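Local coordinates for ochratoxinase (Aspergillus niger, PDB 4C65), which hydrolyses ochratoxin A to ochratoxin alpha and L-phenylalanine as a zinc-dependent homo-octameric carboxypeptidase of the amidohydrolase superfamily, at residues V202-G210 with F220-I231; V242-M253 with S262-V273. One frame throughout, in Å; residues are numbered along the deposited sequence.

Contact 1: residues V202-G210 with F220-I231; sequences VIKVMASGG and FAQFSPEELKVI
V205 of strand 203-206 faces the first turns of helix 225-231, which runs antiparallel to it (171° between the axes), and spreads its two methyls over different partners. CG1, anti to the carbonyl carbon (chi1 -62°), slides past I231 and lies 3.7 Å from I231 CG2, while CG2 reaches L228 CD2 at 4.1 Å. I203, one strand repeat earlier, meets the same I231 methyl with its own CG2. I231 is used once more: its CD1 sits over the centre of the F223 ring, which M206 O approaches obliquely, 3.4 Å from F223 CD2.

Beyond the strand the contact turns polar. Q222 lies along the backbone of S208 and G209, its chain extended beyond CG, which brings NE2 within 3.4 Å of G209 CA; the amide itself is bonded outward, OE1 to H149 N and NE2 to D216. Backbone bonds from Q222 N to A207 O (3.0 Å) and from G209 N to F220 O are both weak. Two waters bridge the segments as well: one donates to M206 O and Q222 OE1, the other to A207 O and Q222 O. At the helix start S224 and E227 form a capping box, and E227 OE1 also pairs with R193 of the second subunit.

The chemistry is therefore divided: an apolar layer fixes the helix against the strand carrying the zinc ligand K204, whereas the loop after the strand is met by weak backbone bonds, bridging waters and an amide hydrogen-bonded at both its oxygen and its nitrogen.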
loop_
_atom_site.group_PDB
_atom_site.type_symbol
_atom_site.label_atom_id
_atom_site.label_comp_id
_atom_site.label_asym_id
_atom_site.label_seq_id
_atom_site.Cartn_x
_atom_site.Cartn_y
_atom_site.Cartn_z
ATOM N N VAL A 202 -15.983 28.594 0.422
ATOM C CA VAL A 202 -16.136 28.703 1.843
ATOM C C VAL A 202 -15.513 27.461 2.468
ATOM O O VAL A 202 -15.291 26.463 1.775
ATOM C CB VAL A 202 -17.620 28.883 2.226
ATOM C CG1 VAL A 202 -18.440 27.633 1.933
ATOM C CG2 VAL A 202 -17.752 29.269 3.705
ATOM N N ILE A 203 -15.219 27.514 3.770
ATOM C CA ILE A 203 -14.810 26.308 4.501
ATOM C C ILE A 203 -15.824 25.975 5.580
ATOM O O ILE A 203 -16.274 26.849 6.321
ATOM C CB ILE A 203 -13.386 26.435 5.098
ATOM C CG1 ILE A 203 -12.352 26.657 4.001
ATOM C CG2 ILE A 203 -13.002 25.168 5.885
ATOM C CD1 ILE A 203 -12.230 25.516 3.005
ATOM N N LYS A 204 -16.171 24.699 5.683
ATOM C CA LYS A 204 -17.119 24.222 6.708
ATOM C C LYS A 204 -16.453 23.245 7.663
ATOM O O LYS A 204 -15.862 22.267 7.230
ATOM C CB LYS A 204 -18.327 23.562 6.023
ATOM C CG LYS A 204 -19.148 22.594 6.851
ATOM C CD LYS A 204 -20.254 23.229 7.655
ATOM C CE LYS A 204 -21.076 21.971 8.081
ATOM N NZ LYS A 204 -21.722 21.032 7.055
ATOM N N VAL A 205 -16.626 23.479 8.971
ATOM C CA VAL A 205 -16.155 22.545 10.014
ATOM C C VAL A 205 -17.308 22.042 10.873
ATOM O O VAL A 205 -18.330 22.718 11.009
ATOM C CB VAL A 205 -15.139 23.165 10.985
ATOM C CG1 VAL A 205 -13.915 23.585 10.232
ATOM C CG2 VAL A 205 -15.710 24.361 11.727
ATOM N N MET A 206 -17.127 20.838 11.426
ATOM C CA MET A 206 -18.010 20.308 12.438
ATOM C C MET A 206 -17.343 20.688 13.752
ATOM O O MET A 206 -16.266 20.213 14.076
ATOM C CB MET A 206 -18.142 18.803 12.293
ATOM C CG MET A 206 -18.634 18.341 10.924
ATOM S SD MET A 206 -20.221 19.046 10.429
ATOM C CE MET A 206 -20.719 17.865 9.154
ATOM N N ALA A 207 -17.989 21.579 14.485
ATOM C CA ALA A 207 -17.447 22.106 15.708
ATOM C C ALA A 207 -18.243 21.636 16.904
ATOM O O ALA A 207 -17.998 22.072 18.029
ATOM C CB ALA A 207 -17.410 23.612 15.642
ATOM N N SER A 208 -19.203 20.746 16.671
ATOM C CA SER A 208 -19.874 20.047 17.756
ATOM C C SER A 208 -20.562 18.807 17.232
ATOM O O SER A 208 -20.580 18.556 16.031
ATOM C CB SER A 208 -20.864 20.978 18.489
ATOM O OG SER A 208 -22.032 21.141 17.739
ATOM N N GLY A 209 -21.142 18.037 18.135
ATOM C CA GLY A 209 -21.868 16.852 17.764
ATOM C C GLY A 209 -23.104 17.135 16.943
ATOM O O GLY A 209 -23.521 18.277 16.786
ATOM N N GLY A 210 -23.693 16.059 16.431
ATOM C CA GLY A 210 -24.866 16.122 15.596
ATOM C C GLY A 210 -26.121 16.249 16.419
ATOM O O GLY A 210 -26.145 15.877 17.596
ATOM N N PHE A 220 -21.180 18.759 23.118
ATOM C CA PHE A 220 -19.729 18.760 23.225
ATOM C C PHE A 220 -19.084 19.351 21.985
ATOM O O PHE A 220 -19.546 19.153 20.862
ATOM C CB PHE A 220 -19.166 17.346 23.444
ATOM C CG PHE A 220 -19.733 16.621 24.623
ATOM C CD1 PHE A 220 -20.250 17.304 25.723
ATOM C CD2 PHE A 220 -19.729 15.217 24.645
ATOM C CE1 PHE A 220 -20.777 16.610 26.776
ATOM C CE2 PHE A 220 -20.253 14.522 25.708
ATOM C CZ PHE A 220 -20.774 15.222 26.780
ATOM N N ALA A 221 -18.013 20.094 22.206
ATOM C CA ALA A 221 -17.271 20.737 21.135
ATOM C C ALA A 221 -16.507 19.688 20.363
ATOM O O ALA A 221 -16.253 18.607 20.878
ATOM C CB ALA A 221 -16.300 21.767 21.713
ATOM N N GLN A 222 -16.172 20.000 19.116
ATOM C CA GLN A 222 -15.392 19.092 18.252
ATOM C C GLN A 222 -14.260 19.842 17.583
ATOM O O GLN A 222 -14.402 21.029 17.272
ATOM C CB GLN A 222 -16.280 18.447 17.202
ATOM C CG GLN A 222 -17.148 17.338 17.748
ATOM C CD GLN A 222 -17.901 16.600 16.676
ATOM O OE1 GLN A 222 -17.747 16.846 15.474
ATOM N NE2 GLN A 222 -18.775 15.723 17.111
ATOM N N PHE A 223 -13.155 19.119 17.352
ATOM C CA PHE A 223 -11.832 19.692 17.049
ATOM C C PHE A 223 -11.294 20.401 18.293
ATOM O O PHE A 223 -12.049 20.868 19.125
ATOM C CB PHE A 223 -11.871 20.670 15.864
ATOM C CG PHE A 223 -11.880 20.001 14.507
ATOM C CD1 PHE A 223 -10.824 19.201 14.112
ATOM C CD2 PHE A 223 -12.914 20.235 13.601
ATOM C CE1 PHE A 223 -10.813 18.623 12.856
ATOM C CE2 PHE A 223 -12.910 19.648 12.354
ATOM C CZ PHE A 223 -11.867 18.840 11.993
ATOM N N SER A 224 -9.975 20.462 18.409
ATOM C CA SER A 224 -9.322 21.248 19.423
ATOM C C SER A 224 -9.353 22.705 18.992
ATOM O O SER A 224 -9.406 22.984 17.811
ATOM C CB SER A 224 -7.863 20.808 19.575
ATOM O OG SER A 224 -7.118 21.094 18.415
ATOM N N PRO A 225 -9.230 23.631 19.954
ATOM C CA PRO A 225 -9.016 25.034 19.595
ATOM C C PRO A 225 -7.796 25.246 18.692
ATOM O O PRO A 225 -7.842 26.096 17.830
ATOM C CB PRO A 225 -8.819 25.730 20.957
ATOM C CG PRO A 225 -9.530 24.865 21.935
ATOM C CD PRO A 225 -9.370 23.446 21.411
ATOM N N GLU A 226 -6.722 24.489 18.896
ATOM C CA GLU A 226 -5.531 24.580 18.047
ATOM C C GLU A 226 -5.872 24.234 16.563
ATOM O O GLU A 226 -5.450 24.931 15.640
ATOM C CB GLU A 226 -4.433 23.621 18.526
ATOM C CG GLU A 226 -3.967 23.795 19.970
ATOM C CD GLU A 226 -4.781 22.998 21.010
ATOM O OE1 GLU A 226 -6.009 23.191 21.131
ATOM O OE2 GLU A 226 -4.165 22.153 21.698
ATOM N N GLU A 227 -6.623 23.165 16.337
ATOM C CA GLU A 227 -7.020 22.813 14.983
ATOM C C GLU A 227 -7.944 23.859 14.379
ATOM O O GLU A 227 -7.755 24.260 13.228
ATOM C CB GLU A 227 -7.716 21.456 14.954
ATOM C CG GLU A 227 -6.776 20.278 15.125
ATOM C CD GLU A 227 -7.480 19.057 15.652
ATOM O OE1 GLU A 227 -7.908 19.108 16.818
ATOM O OE2 GLU A 227 -7.613 18.044 14.906
ATOM N N LEU A 228 -8.927 24.318 15.157
ATOM C CA LEU A 228 -9.886 25.288 14.644
ATOM C C LEU A 228 -9.198 26.592 14.219
ATOM O O LEU A 228 -9.531 27.156 13.196
ATOM C CB LEU A 228 -10.991 25.576 15.661
ATOM C CG LEU A 228 -12.022 24.478 15.931
ATOM C CD1 LEU A 228 -12.933 24.890 17.082
ATOM C CD2 LEU A 228 -12.833 24.194 14.678
ATOM N N LYS A 229 -8.234 27.049 14.992
ATOM C CA LYS A 229 -7.518 28.269 14.661
ATOM C C LYS A 229 -6.753 28.112 13.343
ATOM O O LYS A 229 -6.758 29.001 12.511
ATOM C CB LYS A 229 -6.566 28.632 15.801
ATOM C CG LYS A 229 -5.753 29.893 15.590
ATOM C CD LYS A 229 -4.921 30.168 16.831
ATOM C CE LYS A 229 -4.077 31.443 16.715
ATOM N NZ LYS A 229 -2.607 31.161 16.512
ATOM N N VAL A 230 -6.050 26.995 13.200
ATOM C CA VAL A 230 -5.328 26.694 11.970
ATOM C C VAL A 230 -6.280 26.623 10.774
ATOM O O VAL A 230 -6.045 27.253 9.756
ATOM C CB VAL A 230 -4.496 25.400 12.118
ATOM C CG1 VAL A 230 -4.030 24.868 10.780
ATOM C CG2 VAL A 230 -3.311 25.670 13.022
ATOM N N ILE A 231 -7.388 25.917 10.924
ATOM C CA ILE A 231 -8.393 25.902 9.885
ATOM C C ILE A 231 -8.828 27.314 9.467
ATOM O O ILE A 231 -8.888 27.623 8.267
ATOM C CB ILE A 231 -9.622 25.078 10.291
ATOM C CG1 ILE A 231 -9.247 23.595 10.287
ATOM C CG2 ILE A 231 -10.760 25.298 9.308
ATOM C CD1 ILE A 231 -10.222 22.721 11.034
HETATM O O HOH W 1 -15.405 17.502 13.841
HETATM O O HOH W 2 -15.370 23.239 18.854
#

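Contact 2: residues V242-M253 with S262-V273; sequences VSAHVHGKAGIM and SLEHVSYADEEV
The beta-alpha-beta unit of strand 242-246, helix 249-258 and strand 262-263 belongs to the TIM barrel, and the C-terminal ends of its parallel strands carry two ligands of the second zinc, H245 and H265. The strands are joined by A244 N to S262 O (2.9 Å), E264 N to A244 O and V246 N to E264 O; V266 N to V246 O carries the pairing past the corner at E264.

The imidazoles gather at this end. H245 and H265 are turned at 76° to each other, with H245 ND1 at the edge of the H265 ring and 3.1 Å from H265 NE2, while the H247 ring is nearly parallel to that of H265 but slid aside. H245 NE2 is bonded to G209 O and H265 ND1 to T287 OG1, bonds that probably help to set the rotation of each ring. H247 ND1 shares a hydrogen bond with S267 OG (2.7 Å), met at the ring edge. Beside them, in one of two conformers of E264, OE2 accepts hydrogen bonds from both S243 OG, which arrives from above the carboxylate plane at 2.6 Å, and S262 OG, which comes nearly along the C-O axis; in this conformer R113 also pairs with OE2, and OE1 is hydrogen-bonded to the zinc ligand H69.

I252 packs where strand, loop and the next helix meet: CG2 touches V273 CG1 (3.7 Å) and L263 CD1, and CD1 lies on V266 CG1. Farther out the extended chain of K249 crosses two acids at about right angles. Its NZ lies 2.6 Å from D270 OD2, on the syn lone pair, and 2.9 Å from E272 OE1, above that carboxylate plane; D270 OD1 meanwhile caps the following helix by accepting from V273 N.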
loop_
_atom_site.group_PDB
_atom_site.type_symbol
_atom_site.label_atom_id
_atom_site.label_comp_id
_atom_site.label_asym_id
_atom_site.label_seq_id
_atom_site.Cartn_x
_atom_site.Cartn_y
_atom_site.Cartn_z
ATOM N N VAL A 242 -14.840 30.647 7.529
ATOM C CA VAL A 242 -15.198 29.322 7.956
ATOM C C VAL A 242 -16.579 29.387 8.539
ATOM O O VAL A 242 -16.910 30.285 9.314
ATOM C CB VAL A 242 -14.222 28.784 9.010
ATOM C CG1 VAL A 242 -14.729 27.480 9.587
ATOM C CG2 VAL A 242 -12.839 28.620 8.425
ATOM N N SER A 243 -17.390 28.424 8.148
ATOM C CA SER A 243 -18.686 28.226 8.723
ATOM C C SER A 243 -18.586 27.024 9.626
ATOM O O SER A 243 -18.052 25.981 9.233
ATOM C CB SER A 243 -19.715 27.952 7.616
ATOM O OG SER A 243 -20.977 27.601 8.169
ATOM N N ALA A 244 -19.151 27.149 10.820
ATOM C CA ALA A 244 -19.078 26.118 11.829
ATOM C C ALA A 244 -20.458 25.587 12.210
ATOM O O ALA A 244 -21.319 26.350 12.641
ATOM C CB ALA A 244 -18.410 26.685 13.061
ATOM N N HIS A 245 -20.641 24.273 12.044
ATOM C CA HIS A 245 -21.742 23.530 12.628
ATOM C C HIS A 245 -21.577 23.532 14.140
ATOM O O HIS A 245 -20.641 22.935 14.665
ATOM C CB HIS A 245 -21.739 22.116 12.057
ATOM C CG HIS A 245 -22.601 21.142 12.787
ATOM N ND1 HIS A 245 -23.775 20.668 12.253
ATOM C CD2 HIS A 245 -22.423 20.475 13.955
ATOM C CE1 HIS A 245 -24.316 19.792 13.083
ATOM N NE2 HIS A 245 -23.509 19.647 14.120
ATOM N N VAL A 246 -22.478 24.217 14.843
ATOM C CA VAL A 246 -22.463 24.274 16.322
ATOM C C VAL A 246 -23.849 24.156 16.957
ATOM O O VAL A 246 -24.813 24.797 16.523
ATOM C CB VAL A 246 -21.802 25.574 16.842
ATOM C CG1 VAL A 246 -20.302 25.533 16.631
ATOM C CG2 VAL A 246 -22.386 26.803 16.167
ATOM N N HIS A 247 -23.950 23.349 17.997
ATOM C CA HIS A 247 -25.177 23.268 18.773
ATOM C C HIS A 247 -24.885 23.744 20.187
ATOM O O HIS A 247 -25.297 24.847 20.576
ATOM C CB HIS A 247 -25.739 21.836 18.769
ATOM C CG HIS A 247 -26.374 21.442 17.469
ATOM N ND1 HIS A 247 -27.546 22.008 17.011
ATOM C CD2 HIS A 247 -25.999 20.553 16.524
ATOM C CE1 HIS A 247 -27.857 21.493 15.838
ATOM N NE2 HIS A 247 -26.937 20.602 15.522
ATOM N N GLY A 248 -24.166 22.933 20.952
ATOM C CA GLY A 248 -23.871 23.270 22.334
ATOM C C GLY A 248 -23.033 24.527 22.449
ATOM O O GLY A 248 -22.261 24.847 21.550
ATOM N N LYS A 249 -23.163 25.221 23.580
ATOM C CA LYS A 249 -22.399 26.440 23.818
ATOM C C LYS A 249 -20.864 26.225 23.778
ATOM O O LYS A 249 -20.134 27.075 23.249
ATOM C CB LYS A 249 -22.804 27.076 25.142
ATOM C CG LYS A 249 -22.340 28.508 25.230
ATOM C CD LYS A 249 -22.941 29.269 26.389
ATOM C CE LYS A 249 -22.163 30.565 26.573
ATOM N NZ LYS A 249 -22.782 31.412 27.613
ATOM N N ALA A 250 -20.378 25.101 24.304
ATOM C CA ALA A 250 -18.931 24.767 24.218
ATOM C C ALA A 250 -18.422 24.904 22.772
ATOM O O ALA A 250 -17.390 25.537 22.523
ATOM C CB ALA A 250 -18.660 23.367 24.739
ATOM N N GLY A 251 -19.146 24.296 21.838
ATOM C CA GLY A 251 -18.786 24.352 20.430
ATOM C C GLY A 251 -18.944 25.738 19.826
ATOM O O GLY A 251 -18.066 26.195 19.082
ATOM N N ILE A 252 -20.044 26.414 20.164
ATOM C CA ILE A 252 -20.277 27.792 19.727
ATOM C C ILE A 252 -19.113 28.688 20.120
ATOM O O ILE A 252 -18.568 29.395 19.297
ATOM C CB ILE A 252 -21.568 28.387 20.314
ATOM C CG1 ILE A 252 -22.793 27.616 19.819
ATOM C CG2 ILE A 252 -21.704 29.843 19.925
ATOM C CD1 ILE A 252 -24.102 28.013 20.496
ATOM N N MET A 253 -18.730 28.642 21.388
ATOM C CA MET A 253 -17.664 29.509 21.894
ATOM C C MET A 253 -16.304 29.156 21.294
ATOM O O MET A 253 -15.517 30.043 20.992
ATOM C CB MET A 253 -17.600 29.459 23.420
ATOM C CG MET A 253 -18.861 29.982 24.102
ATOM S SD MET A 253 -19.145 31.732 23.779
ATOM C CE MET A 253 -17.983 32.402 24.964
ATOM N N SER A 262 -19.234 32.411 10.414
ATOM C CA SER A 262 -20.603 31.989 10.186
ATOM C C SER A 262 -20.880 30.781 11.062
ATOM O O SER A 262 -20.056 29.885 11.166
ATOM C CB SER A 262 -20.783 31.668 8.695
ATOM O OG SER A 262 -22.071 31.137 8.413
ATOM N N LEU A 263 -22.013 30.765 11.736
ATOM C CA LEU A 263 -22.356 29.640 12.586
ATOM C C LEU A 263 -23.673 29.080 12.150
ATOM O O LEU A 263 -24.619 29.844 11.868
ATOM C CB LEU A 263 -22.448 30.067 14.048
ATOM C CG LEU A 263 -21.191 30.689 14.615
ATOM C CD1 LEU A 263 -21.467 31.171 16.032
ATOM C CD2 LEU A 263 -20.022 29.725 14.588
ATOM N N GLU A 264 -23.763 27.753 12.148
ATOM C CA GLU A 264 -24.986 27.084 11.755
ATOM C C GLU A 264 -25.694 26.437 12.947
ATOM O O GLU A 264 -25.030 25.919 13.843
ATOM C CB GLU A 264 -24.682 26.056 10.678
ATOM C CG GLU A 264 -23.520 26.423 9.793
ATOM C CD GLU A 264 -23.963 27.591 8.918
ATOM O OE1 GLU A 264 -25.033 27.449 8.266
ATOM O OE2 GLU A 264 -23.267 28.638 8.869
ATOM N N HIS A 265 -27.021 26.459 12.909
ATOM C CA HIS A 265 -27.876 25.918 13.949
ATOM C C HIS A 265 -27.843 26.779 15.200
ATOM O O HIS A 265 -28.866 27.353 15.596
ATOM C CB HIS A 265 -27.530 24.452 14.276
ATOM C CG HIS A 265 -27.185 23.636 13.072
ATOM N ND1 HIS A 265 -28.067 23.441 12.035
ATOM C CD2 HIS A 265 -26.045 23.006 12.719
ATOM C CE1 HIS A 265 -27.487 22.723 11.094
ATOM N NE2 HIS A 265 -26.261 22.435 11.491
ATOM N N VAL A 266 -26.676 26.833 15.832
ATOM C CA VAL A 266 -26.418 27.699 16.967
ATOM C C VAL A 266 -27.445 27.505 18.063
ATOM O O VAL A 266 -27.815 28.450 18.756
ATOM C CB VAL A 266 -26.351 29.184 16.565
ATOM C CG1 VAL A 266 -25.220 29.857 17.318
ATOM C CG2 VAL A 266 -26.105 29.368 15.076
ATOM N N SER A 267 -27.825 26.255 18.282
ATOM C CA SER A 267 -28.958 25.906 19.139
ATOM C C SER A 267 -28.908 26.401 20.590
ATOM O O SER A 267 -29.958 26.563 21.209
ATOM C CB SER A 267 -29.157 24.384 19.131
ATOM O OG SER A 267 -29.303 23.928 17.803
ATOM N N TYR A 268 -27.719 26.599 21.153
ATOM C CA TYR A 268 -27.620 27.038 22.554
ATOM C C TYR A 268 -27.018 28.435 22.672
ATOM O O TYR A 268 -26.375 28.768 23.664
ATOM C CB TYR A 268 -26.845 25.989 23.398
ATOM C CG TYR A 268 -27.651 24.748 23.633
ATOM C CD1 TYR A 268 -28.514 24.647 24.727
ATOM C CD2 TYR A 268 -27.600 23.700 22.743
ATOM C CE1 TYR A 268 -29.286 23.515 24.925
ATOM C CE2 TYR A 268 -28.379 22.576 22.923
ATOM C CZ TYR A 268 -29.217 22.490 24.015
ATOM O OH TYR A 268 -29.969 21.362 24.173
ATOM N N ALA A 269 -27.212 29.242 21.637
ATOM C CA ALA A 269 -26.831 30.643 21.696
ATOM C C ALA A 269 -27.642 31.329 22.769
ATOM O O ALA A 269 -28.854 31.185 22.820
ATOM C CB ALA A 269 -27.062 31.316 20.367
ATOM N N ASP A 270 -26.966 32.060 23.639
ATOM C CA ASP A 270 -27.620 32.817 24.695
ATOM C C ASP A 270 -27.140 34.248 24.588
ATOM O O ASP A 270 -26.487 34.598 23.601
ATOM C CB ASP A 270 -27.277 32.233 26.059
ATOM C CG ASP A 270 -25.789 32.175 26.316
ATOM O OD1 ASP A 270 -24.991 32.681 25.503
ATOM O OD2 ASP A 270 -25.407 31.604 27.366
ATOM N N GLU A 271 -27.451 35.076 25.585
ATOM C CA GLU A 271 -27.098 36.486 25.533
ATOM C C GLU A 271 -25.618 36.709 25.246
ATOM O O GLU A 271 -25.279 37.534 24.410
ATOM C CB GLU A 271 -27.528 37.220 26.792
ATOM C CG GLU A 271 -27.360 38.714 26.610
ATOM C CD GLU A 271 -27.731 39.585 27.806
ATOM O OE1 GLU A 271 -28.445 39.174 28.758
ATOM O OE2 GLU A 271 -27.280 40.758 27.810
ATOM N N GLU A 272 -24.747 35.975 25.923
ATOM C CA GLU A 272 -23.312 36.112 25.721
ATOM C C GLU A 272 -22.903 35.867 24.261
ATOM O O GLU A 272 -22.114 36.629 23.707
ATOM C CB GLU A 272 -22.555 35.156 26.652
ATOM C CG GLU A 272 -21.063 35.068 26.363
ATOM C CD GLU A 272 -20.285 34.277 27.399
ATOM O OE1 GLU A 272 -20.904 33.543 28.207
ATOM O OE2 GLU A 272 -19.046 34.382 27.390
ATOM N N VAL A 273 -23.455 34.812 23.647
ATOM C CA VAL A 273 -23.213 34.478 22.237
ATOM C C VAL A 273 -23.700 35.578 21.273
ATOM O O VAL A 273 -22.977 35.965 20.359
ATOM C CB VAL A 273 -23.916 33.167 21.853
ATOM C CG1 VAL A 273 -23.759 32.884 20.372
ATOM C CG2 VAL A 273 -23.353 32.005 22.661
#

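How the contacts relate
From the N terminus, strand 203-206 leads into a loop that contact 1 closes across nine residues, pinning the start of helix 225-237 to it. That helix is followed, after a short link, by strand 242-246, where contact 2 opens; its second loop, eight residues holding the rest of helix 249-258, closes at 262-273. The two contacts are thus in series, neither enclosing nor crossing the other. They nevertheless meet side by side, because strands 203-206 and 242-246 are neighbours in the parallel barrel sheet: I203 O and S243 N are 2.7 Å apart. Together they link three successive barrel strands and the helices that follow the first two, and bring K204, H245 and H265 to one metal centre.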